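Long-range contact in UDP-N-acetylglucosamine 2-epimerase (Methanocaldococcus jannaschii, PDB 4NES), which probably catalyses the reversible epimerisation at C-2 that converts UDP-N-acetylglucosamine into UDP-N-acetylmannosamine: residues 292-304 / 334-348. Sequence-based numbering, arbitrary orientation.
Sequences QEEACILKVPCIT and VEIMLNKKRNWKNPF. With UDP (uridine-5'-diphosphate), chain C.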
loop_
_atom_site.group_PDB
_atom_site.type_symbol
_atom_site.label_atom_id
_atom_site.label_comp_id
_atom_site.label_asym_id
_atom_site.label_seq_id
_atom_site.Cartn_x
_atom_site.Cartn_y
_atom_site.Cartn_z
ATOM N N GLN A 292 -6.017 24.639 -6.031
ATOM C CA GLN A 292 -7.242 24.852 -5.253
ATOM C C GLN A 292 -6.912 25.519 -3.920
ATOM O O GLN A 292 -7.610 26.437 -3.480
ATOM C CB GLN A 292 -7.951 23.526 -4.967
ATOM C CG GLN A 292 -8.639 22.897 -6.160
ATOM C CD GLN A 292 -9.212 21.554 -5.785
ATOM O OE1 GLN A 292 -10.191 21.472 -5.048
ATOM N NE2 GLN A 292 -8.592 20.484 -6.277
ATOM N N GLU A 293 -5.852 25.052 -3.274
ATOM C CA GLU A 293 -5.423 25.623 -2.004
ATOM C C GLU A 293 -4.922 27.054 -2.157
ATOM O O GLU A 293 -5.314 27.935 -1.394
ATOM C CB GLU A 293 -4.347 24.736 -1.373
ATOM C CG GLU A 293 -4.918 23.403 -0.902
ATOM C CD GLU A 293 -3.883 22.302 -0.778
ATOM O OE1 GLU A 293 -2.747 22.479 -1.261
ATOM O OE2 GLU A 293 -4.226 21.245 -0.207
ATOM N N GLU A 294 -4.061 27.283 -3.144
ATOM C CA GLU A 294 -3.530 28.620 -3.381
ATOM C C GLU A 294 -4.605 29.630 -3.748
ATOM O O GLU A 294 -4.564 30.765 -3.285
ATOM C CB GLU A 294 -2.424 28.571 -4.434
ATOM C CG GLU A 294 -1.215 27.830 -3.891
ATOM C CD GLU A 294 -0.220 27.424 -4.942
ATOM O OE1 GLU A 294 -0.562 27.409 -6.147
ATOM O OE2 GLU A 294 0.915 27.088 -4.555
ATOM N N ALA A 295 -5.568 29.219 -4.570
ATOM C CA ALA A 295 -6.677 30.099 -4.931
ATOM C C ALA A 295 -7.397 30.538 -3.659
ATOM O O ALA A 295 -7.708 31.717 -3.476
ATOM C CB ALA A 295 -7.631 29.386 -5.881
ATOM N N CYS A 296 -7.617 29.593 -2.751
ATOM C CA CYS A 296 -8.311 29.896 -1.515
ATOM C C CYS A 296 -7.497 30.878 -0.662
ATOM O O CYS A 296 -8.020 31.880 -0.147
ATOM C CB CYS A 296 -8.583 28.597 -0.759
ATOM S SG CYS A 296 -9.493 28.790 0.782
ATOM N N ILE A 297 -6.206 30.601 -0.537
ATOM C CA ILE A 297 -5.310 31.425 0.260
ATOM C C ILE A 297 -5.207 32.848 -0.286
ATOM O O ILE A 297 -5.216 33.825 0.481
ATOM C CB ILE A 297 -3.919 30.763 0.309
ATOM C CG1 ILE A 297 -3.995 29.445 1.095
ATOM C CG2 ILE A 297 -2.876 31.717 0.907
ATOM C CD1 ILE A 297 -2.841 28.482 0.811
ATOM N N LEU A 298 -5.139 32.964 -1.608
ATOM C CA LEU A 298 -4.979 34.251 -2.277
ATOM C C LEU A 298 -6.291 35.008 -2.461
ATOM O O LEU A 298 -6.288 36.129 -2.989
ATOM C CB LEU A 298 -4.318 34.047 -3.637
ATOM C CG LEU A 298 -2.898 33.507 -3.574
ATOM C CD1 LEU A 298 -2.402 33.121 -4.965
ATOM C CD2 LEU A 298 -1.973 34.538 -2.931
ATOM N N LYS A 299 -7.398 34.407 -2.020
ATOM C CA LYS A 299 -8.737 35.005 -2.118
ATOM C C LYS A 299 -9.158 35.243 -3.571
ATOM O O LYS A 299 -9.735 36.285 -3.912
ATOM C CB LYS A 299 -8.835 36.321 -1.338
ATOM C CG LYS A 299 -8.336 36.249 0.079
ATOM C CD LYS A 299 -9.141 35.300 0.933
ATOM C CE LYS A 299 -8.566 35.283 2.350
ATOM N NZ LYS A 299 -9.195 34.258 3.212
ATOM N N VAL A 300 -8.851 34.278 -4.428
ATOM C CA VAL A 300 -9.262 34.327 -5.817
ATOM C C VAL A 300 -10.234 33.184 -6.021
ATOM O O VAL A 300 -9.904 32.047 -5.715
ATOM C CB VAL A 300 -8.039 34.167 -6.755
ATOM C CG1 VAL A 300 -8.459 34.190 -8.208
ATOM C CG2 VAL A 300 -7.010 35.272 -6.484
ATOM N N PRO A 301 -11.449 33.473 -6.512
ATOM C CA PRO A 301 -12.431 32.397 -6.677
ATOM C C PRO A 301 -11.924 31.267 -7.571
ATOM O O PRO A 301 -11.240 31.503 -8.573
ATOM C CB PRO A 301 -13.619 33.103 -7.348
ATOM C CG PRO A 301 -13.438 34.542 -7.031
ATOM C CD PRO A 301 -11.962 34.771 -6.978
ATOM N N CYS A 302 -12.271 30.041 -7.199
ATOM C CA CYS A 302 -11.787 28.862 -7.892
ATOM C C CYS A 302 -12.952 28.031 -8.426
ATOM O O CYS A 302 -13.999 27.905 -7.773
ATOM C CB CYS A 302 -10.930 28.023 -6.937
ATOM S SG CYS A 302 -10.009 26.687 -7.739
ATOM N N ILE A 303 -12.777 27.484 -9.624
ATOM C CA ILE A 303 -13.712 26.512 -10.173
ATOM C C ILE A 303 -12.923 25.253 -10.475
ATOM O O ILE A 303 -11.948 25.286 -11.236
ATOM C CB ILE A 303 -14.398 27.039 -11.441
ATOM C CG1 ILE A 303 -15.332 28.190 -11.087
ATOM C CG2 ILE A 303 -15.170 25.914 -12.136
ATOM C CD1 ILE A 303 -15.805 28.973 -12.292
ATOM N N THR A 304 -13.334 24.149 -9.859
ATOM C CA THR A 304 -12.582 22.902 -9.954
ATOM C C THR A 304 -13.237 21.958 -10.954
ATOM O O THR A 304 -14.414 21.593 -10.816
ATOM C CB THR A 304 -12.404 22.232 -8.578
ATOM O OG1 THR A 304 -11.664 23.111 -7.725
ATOM C CG2 THR A 304 -11.621 20.939 -8.712
ATOM N N VAL A 334 -19.149 30.080 -13.355
ATOM C CA VAL A 334 -18.445 31.307 -13.700
ATOM C C VAL A 334 -19.270 32.520 -13.284
ATOM O O VAL A 334 -18.744 33.465 -12.697
ATOM C CB VAL A 334 -18.080 31.360 -15.198
ATOM C CG1 VAL A 334 -17.565 32.732 -15.577
ATOM C CG2 VAL A 334 -17.038 30.300 -15.529
ATOM N N GLU A 335 -20.571 32.484 -13.566
ATOM C CA GLU A 335 -21.455 33.569 -13.155
ATOM C C GLU A 335 -21.446 33.757 -11.638
ATOM O O GLU A 335 -21.311 34.877 -11.146
ATOM C CB GLU A 335 -22.882 33.317 -13.641
ATOM C CG GLU A 335 -23.823 34.482 -13.398
ATOM C CD GLU A 335 -25.208 34.228 -13.953
ATOM O OE1 GLU A 335 -25.721 35.090 -14.698
ATOM O OE2 GLU A 335 -25.785 33.165 -13.641
ATOM N N ILE A 336 -21.582 32.656 -10.906
ATOM C CA ILE A 336 -21.589 32.690 -9.448
ATOM C C ILE A 336 -20.279 33.266 -8.922
ATOM O O ILE A 336 -20.278 34.167 -8.082
ATOM C CB ILE A 336 -21.802 31.277 -8.866
ATOM C CG1 ILE A 336 -23.191 30.748 -9.251
ATOM C CG2 ILE A 336 -21.618 31.273 -7.350
ATOM C CD1 ILE A 336 -23.399 29.279 -8.941
HETATM N N MSE A 337 -19.164 32.761 -9.435
HETATM C CA MSE A 337 -17.857 33.160 -8.918
HETATM C C MSE A 337 -17.435 34.570 -9.339
HETATM O O MSE A 337 -16.696 35.237 -8.620
HETATM C CB MSE A 337 -16.803 32.125 -9.303
HETATM C CG MSE A 337 -16.988 30.793 -8.598
HETATM SE SE MSE A 337 -17.250 31.042 -6.676
HETATM C CE MSE A 337 -16.067 29.652 -6.036
ATOM N N LEU A 338 -17.913 35.023 -10.495
ATOM C CA LEU A 338 -17.663 36.388 -10.962
ATOM C C LEU A 338 -18.272 37.425 -10.015
ATOM O O LEU A 338 -17.773 38.548 -9.904
ATOM C CB LEU A 338 -18.253 36.573 -12.363
ATOM C CG LEU A 338 -17.344 36.886 -13.552
ATOM C CD1 LEU A 338 -15.897 36.504 -13.288
ATOM C CD2 LEU A 338 -17.870 36.189 -14.796
ATOM N N ASN A 339 -19.350 37.039 -9.337
ATOM C CA ASN A 339 -20.065 37.936 -8.431
ATOM C C ASN A 339 -19.801 37.635 -6.959
ATOM O O ASN A 339 -20.345 38.292 -6.068
ATOM C CB ASN A 339 -21.565 37.879 -8.718
ATOM C CG ASN A 339 -21.923 38.473 -10.068
ATOM O OD1 ASN A 339 -22.164 39.675 -10.183
ATOM N ND2 ASN A 339 -21.956 37.634 -11.099
ATOM N N LYS A 340 -18.958 36.638 -6.715
ATOM C CA LYS A 340 -18.626 36.199 -5.367
ATOM C C LYS A 340 -17.731 37.211 -4.648
ATOM O O LYS A 340 -16.702 37.625 -5.181
ATOM C CB LYS A 340 -17.928 34.839 -5.450
ATOM C CG LYS A 340 -17.327 34.336 -4.153
ATOM C CD LYS A 340 -18.395 33.829 -3.203
ATOM C CE LYS A 340 -17.762 33.285 -1.937
ATOM N NZ LYS A 340 -18.770 32.984 -0.887
ATOM N N LYS A 341 -18.127 37.620 -3.446
ATOM C CA LYS A 341 -17.271 38.471 -2.623
ATOM C C LYS A 341 -16.038 37.678 -2.210
ATOM O O LYS A 341 -16.157 36.551 -1.721
ATOM C CB LYS A 341 -18.009 38.944 -1.372
ATOM C CG LYS A 341 -19.192 39.857 -1.626
ATOM C CD LYS A 341 -19.930 40.121 -0.320
ATOM C CE LYS A 341 -20.145 41.603 -0.098
ATOM N NZ LYS A 341 -18.877 42.357 -0.291
ATOM N N ARG A 342 -14.860 38.265 -2.387
ATOM C CA ARG A 342 -13.619 37.542 -2.126
ATOM C C ARG A 342 -13.242 37.594 -0.659
ATOM O O ARG A 342 -12.123 37.952 -0.288
ATOM C CB ARG A 342 -12.511 38.047 -3.043
ATOM C CG ARG A 342 -12.968 37.941 -4.477
ATOM C CD ARG A 342 -11.972 38.409 -5.503
ATOM N NE ARG A 342 -12.576 38.280 -6.824
ATOM C CZ ARG A 342 -11.899 38.083 -7.949
ATOM N NH1 ARG A 342 -10.578 37.989 -7.921
ATOM N NH2 ARG A 342 -12.552 37.969 -9.099
ATOM N N ASN A 343 -14.216 37.246 0.170
ATOM C CA ASN A 343 -13.982 37.037 1.579
ATOM C C ASN A 343 -14.422 35.629 1.945
ATOM O O ASN A 343 -15.499 35.170 1.559
ATOM C CB ASN A 343 -14.656 38.124 2.439
ATOM C CG ASN A 343 -16.111 37.821 2.767
ATOM O OD1 ASN A 343 -16.867 37.327 1.933
ATOM N ND2 ASN A 343 -16.509 38.135 3.994
ATOM N N TRP A 344 -13.530 34.926 2.624
ATOM C CA TRP A 344 -13.822 33.633 3.206
ATOM C C TRP A 344 -12.723 33.316 4.194
ATOM O O TRP A 344 -11.662 33.930 4.163
ATOM C CB TRP A 344 -13.937 32.531 2.139
ATOM C CG TRP A 344 -12.846 32.505 1.104
ATOM C CD1 TRP A 344 -11.561 32.050 1.261
ATOM C CD2 TRP A 344 -12.972 32.895 -0.270
ATOM N NE1 TRP A 344 -10.881 32.154 0.069
ATOM C CE2 TRP A 344 -11.719 32.684 -0.882
ATOM C CE3 TRP A 344 -14.018 33.426 -1.038
ATOM C CZ2 TRP A 344 -11.490 32.966 -2.235
ATOM C CZ3 TRP A 344 -13.789 33.713 -2.379
ATOM C CH2 TRP A 344 -12.530 33.486 -2.958
ATOM N N LYS A 345 -12.997 32.366 5.075
ATOM C CA LYS A 345 -12.020 31.891 6.046
ATOM C C LYS A 345 -10.895 31.118 5.363
ATOM O O LYS A 345 -11.126 30.515 4.323
ATOM C CB LYS A 345 -12.743 31.010 7.065
ATOM C CG LYS A 345 -12.014 29.753 7.506
ATOM C CD LYS A 345 -12.611 29.263 8.817
ATOM C CE LYS A 345 -12.061 27.916 9.235
ATOM N NZ LYS A 345 -12.669 26.847 8.422
ATOM N N ASN A 346 -9.678 31.170 5.909
ATOM C CA ASN A 346 -8.639 30.231 5.473
ATOM C C ASN A 346 -8.513 29.086 6.459
ATOM O O ASN A 346 -8.123 29.273 7.610
ATOM C CB ASN A 346 -7.268 30.874 5.214
ATOM C CG ASN A 346 -6.198 29.837 4.803
ATOM O OD1 ASN A 346 -6.291 29.180 3.740
ATOM N ND2 ASN A 346 -5.180 29.698 5.645
ATOM N N PRO A 347 -8.852 27.884 5.998
ATOM C CA PRO A 347 -8.910 26.674 6.811
ATOM C C PRO A 347 -7.554 25.992 6.949
ATOM O O PRO A 347 -7.451 25.014 7.684
ATOM C CB PRO A 347 -9.856 25.783 6.010
ATOM C CG PRO A 347 -9.614 26.188 4.586
ATOM C CD PRO A 347 -9.343 27.663 4.625
ATOM N N PHE A 348 -6.526 26.503 6.275
ATOM C CA PHE A 348 -5.289 25.737 6.151
ATOM C C PHE A 348 -4.149 26.144 7.074
ATOM O O PHE A 348 -3.034 25.628 6.947
ATOM C CB PHE A 348 -4.829 25.718 4.693
ATOM C CG PHE A 348 -5.808 25.065 3.765
ATOM C CD1 PHE A 348 -6.261 23.773 4.015
ATOM C CD2 PHE A 348 -6.301 25.748 2.663
ATOM C CE1 PHE A 348 -7.174 23.169 3.167
ATOM C CE2 PHE A 348 -7.216 25.150 1.810
ATOM C CZ PHE A 348 -7.649 23.859 2.064
HETATM N N1 UDP C . 2.658 25.647 -10.301
HETATM C C2 UDP C . 3.739 26.332 -10.745
HETATM N N3 UDP C . 3.832 26.665 -12.050
HETATM C C4 UDP C . 2.881 26.336 -12.951
HETATM C C5 UDP C . 1.749 25.625 -12.530
HETATM C C6 UDP C . 1.675 25.283 -11.175
HETATM O O2 UDP C . 4.637 26.656 -9.963
HETATM O O4 UDP C . 3.031 26.697 -14.287
HETATM C "C1'" UDP C . 2.521 25.214 -8.900
HETATM C "C2'" UDP C . 1.384 25.675 -8.152
HETATM O "O2'" UDP C . 1.591 26.993 -7.695
HETATM C "C3'" UDP C . 1.251 24.670 -7.089
HETATM C "C4'" UDP C . 1.788 23.454 -7.684
HETATM O "O4'" UDP C . 2.328 23.801 -8.934
HETATM O "O3'" UDP C . 1.969 24.972 -5.924
HETATM C "C5'" UDP C . 0.760 22.404 -7.935
HETATM O "O5'" UDP C . 1.293 21.300 -8.625
HETATM P PA UDP C . 0.439 20.433 -9.640
HETATM O O1A UDP C . 1.350 20.019 -10.776
HETATM O O2A UDP C . -0.748 21.245 -10.113
HETATM O O3A UDP C . -0.001 19.108 -8.907
HETATM P PB UDP C . -1.070 18.756 -7.815
HETATM O O1B UDP C . -1.114 19.850 -6.759
HETATM O O2B UDP C . -2.404 18.559 -8.488
HETATM O O3B UDP C . -0.548 17.457 -7.269
HETATM O O HOH W 1 -11.132 36.955 3.542
#
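Cys-296 O is gripped twice: Trp-344 NE1 reaches it at 2.9 Å, nearly straight (163°) and on a lone pair in the carbonyl plane, while Lys-299 N, just past the helix, bonds back to it. Lys-299 has positive phi and closes helix 289-298 in a Schellman motif, whose second bond runs from Val-300 N to Ala-295 O. The Lys-299 chain, bent at chi2 (-63°), lays CD over one face of the Trp-344 indole, a CH-pi contact 4.1 Å from its five-membered ring's centroid, and brings NZ to Trp-344 O at 2.7 Å. Cys-296 SG lies obliquely beside the same ring. With an alanine at Trp-344, Cys-296 O would probably lose its indole donor and a gap would open beside the lysine chain.

In this GT-B fold, the turn carries the chain from helix 289-298 into strand 302-304 of the six-stranded parallel sheet, and the 334-348 segment, starting on helix 327-338, packs against it. Pro-301 CD sits over the centre of the Arg-342 guanidinium, 3.5 Å from CZ, and its CB meets CB of Met-337, a selenomethionine. Further along, Ile-303 CD1 touches Val-334 CG2 at 3.7 Å. Toward the other end, Phe-348 CE2 packs obliquely against Glu-293 CG at 4.0 Å; that carboxylate is salt-bridged to Arg-311 and Lys-15. One residue on, Glu-294 turns away and binds both ribose hydroxyls of UDP.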